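Local coordinates for uncharacterized HDOD domain protein (Geobacter sulfurreducens, PDB 3HC1) that is of unknown function but carries a two-iron site of the HD-domain type and is probably a metal-dependent phosphohydrolase, at residues 122-127 with 144-149. Residues are numbered along the deposited sequence; the frame is centred on the assembly and turned at random.
Sequences HSLGVA and NVYVAG. With FE (Fe (III) ion), chain C.
With CG anti to the backbone N (chi1 180°), Tyr-146 sets one face of its ring against the CB of Ala-127; Leu-124, its CG likewise trans to the backbone N, sends CD1 obliquely to within 3.4 Å of Tyr-146 OH. Segments 122-127 and 144-149, on helices 116-136 and 142-150, run nearly antiparallel, their axes at 157°, as neighbours in the all-helical HD-type core of the HDOD domain. The Ala-127 methyl makes a CH-pi contact, with CB 3.7 Å from the Tyr-146 ring centroid. The phenol is anchored beyond this pair by a hydrogen bond between its OH and OG1 of Thr-100. Replacing Tyr-146 by an alanine removes the ring and its hydroxyl, and is likely to open a gap over the Ala-127 methyl and beside Leu-124 CD1 and to leave Thr-100 OG1 without this partner. One turn on, Gly-149 brings its CA to 4.0 Å from Ala-127 CA; a CB there would clash. Val-126 CG1 rests 3.8 Å from Gly-149 O, the carbonyl that hydrogen-bonds ND1 of His-152, which probably helps to orient that iron ligand. On helix 116-136, His-122 supplies another ligand of the same iron: its ND1 is hydrogen-bonded to Leu-246 O, while NE2 binds iron at 2.2 Å.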
loop_
_atom_site.group_PDB
_atom_site.type_symbol
_atom_site.label_atom_id
_atom_site.label_comp_id
_atom_site.label_asym_id
_atom_site.label_seq_id
_atom_site.Cartn_x
_atom_site.Cartn_y
_atom_site.Cartn_z
ATOM N N HIS A 122 -2.480 -4.767 6.903
ATOM C CA HIS A 122 -1.371 -5.154 6.026
ATOM C C HIS A 122 -0.989 -4.022 5.034
ATOM O O HIS A 122 0.197 -3.743 4.796
ATOM C CB HIS A 122 -1.761 -6.408 5.224
ATOM C CG HIS A 122 -0.808 -6.728 4.112
ATOM N ND1 HIS A 122 0.498 -7.094 4.342
ATOM C CD2 HIS A 122 -0.957 -6.673 2.767
ATOM C CE1 HIS A 122 1.096 -7.321 3.183
ATOM N NE2 HIS A 122 0.241 -7.055 2.208
ATOM N N SER A 123 -2.015 -3.388 4.462
ATOM C CA SER A 123 -1.819 -2.311 3.489
ATOM C C SER A 123 -1.202 -1.082 4.132
ATOM O O SER A 123 -0.224 -0.495 3.576
ATOM C CB SER A 123 -3.136 -1.964 2.778
ATOM O OG SER A 123 -3.597 -3.079 1.990
ATOM N N LEU A 124 -1.736 -0.683 5.295
ATOM C CA LEU A 124 -1.151 0.414 6.079
ATOM C C LEU A 124 0.289 0.117 6.501
ATOM O O LEU A 124 1.136 1.010 6.451
ATOM C CB LEU A 124 -1.991 0.724 7.321
ATOM C CG LEU A 124 -1.615 1.979 8.136
ATOM C CD1 LEU A 124 -1.569 3.250 7.231
ATOM C CD2 LEU A 124 -2.651 2.141 9.266
ATOM N N GLY A 125 0.569 -1.125 6.890
ATOM C CA GLY A 125 1.928 -1.534 7.280
ATOM C C GLY A 125 2.899 -1.406 6.117
ATOM O O GLY A 125 3.950 -0.807 6.249
ATOM N N VAL A 126 2.524 -1.967 4.970
ATOM C CA VAL A 126 3.284 -1.854 3.750
ATOM C C VAL A 126 3.539 -0.378 3.346
ATOM O O VAL A 126 4.688 -0.021 3.021
ATOM C CB VAL A 126 2.681 -2.701 2.591
ATOM C CG1 VAL A 126 3.382 -2.420 1.176
ATOM C CG2 VAL A 126 2.808 -4.205 2.976
ATOM N N ALA A 127 2.494 0.453 3.357
ATOM C CA ALA A 127 2.655 1.872 3.063
ATOM C C ALA A 127 3.765 2.455 3.947
ATOM O O ALA A 127 4.691 3.141 3.458
ATOM C CB ALA A 127 1.338 2.644 3.290
ATOM N N ASN A 144 4.979 9.443 -2.419
ATOM C CA ASN A 144 4.634 8.654 -3.618
ATOM C C ASN A 144 4.812 7.146 -3.366
ATOM O O ASN A 144 4.012 6.333 -3.834
ATOM C CB ASN A 144 5.517 9.001 -4.810
ATOM C CG ASN A 144 5.337 10.412 -5.291
ATOM O OD1 ASN A 144 5.114 11.321 -4.515
ATOM N ND2 ASN A 144 5.472 10.595 -6.569
ATOM N N VAL A 145 5.803 6.820 -2.556
ATOM C CA VAL A 145 6.039 5.425 -2.179
ATOM C C VAL A 145 4.978 4.992 -1.184
ATOM O O VAL A 145 4.514 3.856 -1.207
ATOM C CB VAL A 145 7.440 5.219 -1.561
ATOM C CG1 VAL A 145 7.725 3.759 -1.307
ATOM C CG2 VAL A 145 8.524 5.789 -2.462
ATOM N N TYR A 146 4.661 5.860 -0.240
ATOM C CA TYR A 146 3.605 5.586 0.711
ATOM C C TYR A 146 2.269 5.240 -0.016
ATOM O O TYR A 146 1.616 4.243 0.300
ATOM C CB TYR A 146 3.383 6.767 1.653
ATOM C CG TYR A 146 2.286 6.530 2.681
ATOM C CD1 TYR A 146 0.976 6.862 2.400
ATOM C CD2 TYR A 146 2.565 6.002 3.928
ATOM C CE1 TYR A 146 -0.030 6.664 3.294
ATOM C CE2 TYR A 146 1.515 5.809 4.875
ATOM C CZ TYR A 146 0.237 6.124 4.533
ATOM O OH TYR A 146 -0.793 5.967 5.419
ATOM N N VAL A 147 1.879 6.089 -0.950
ATOM C CA VAL A 147 0.610 5.940 -1.657
ATOM C C VAL A 147 0.635 4.628 -2.496
ATOM O O VAL A 147 -0.310 3.875 -2.404
ATOM C CB VAL A 147 0.286 7.179 -2.526
ATOM C CG1 VAL A 147 -0.795 6.871 -3.559
ATOM C CG2 VAL A 147 -0.141 8.375 -1.638
ATOM N N ALA A 148 1.730 4.337 -3.227
ATOM C CA ALA A 148 1.875 3.066 -3.980
ATOM C C ALA A 148 1.706 1.863 -3.046
ATOM O O ALA A 148 1.036 0.886 -3.397
ATOM C CB ALA A 148 3.180 2.990 -4.757
ATOM N N GLY A 149 2.287 1.971 -1.852
ATOM C CA GLY A 149 2.232 0.908 -0.834
ATOM C C GLY A 149 0.845 0.629 -0.306
ATOM O O GLY A 149 0.379 -0.520 -0.247
HETATM FE FE FE C . 0.589 -7.504 0.068
HETATM O O HOH W 1 1.219 -8.077 -1.729
#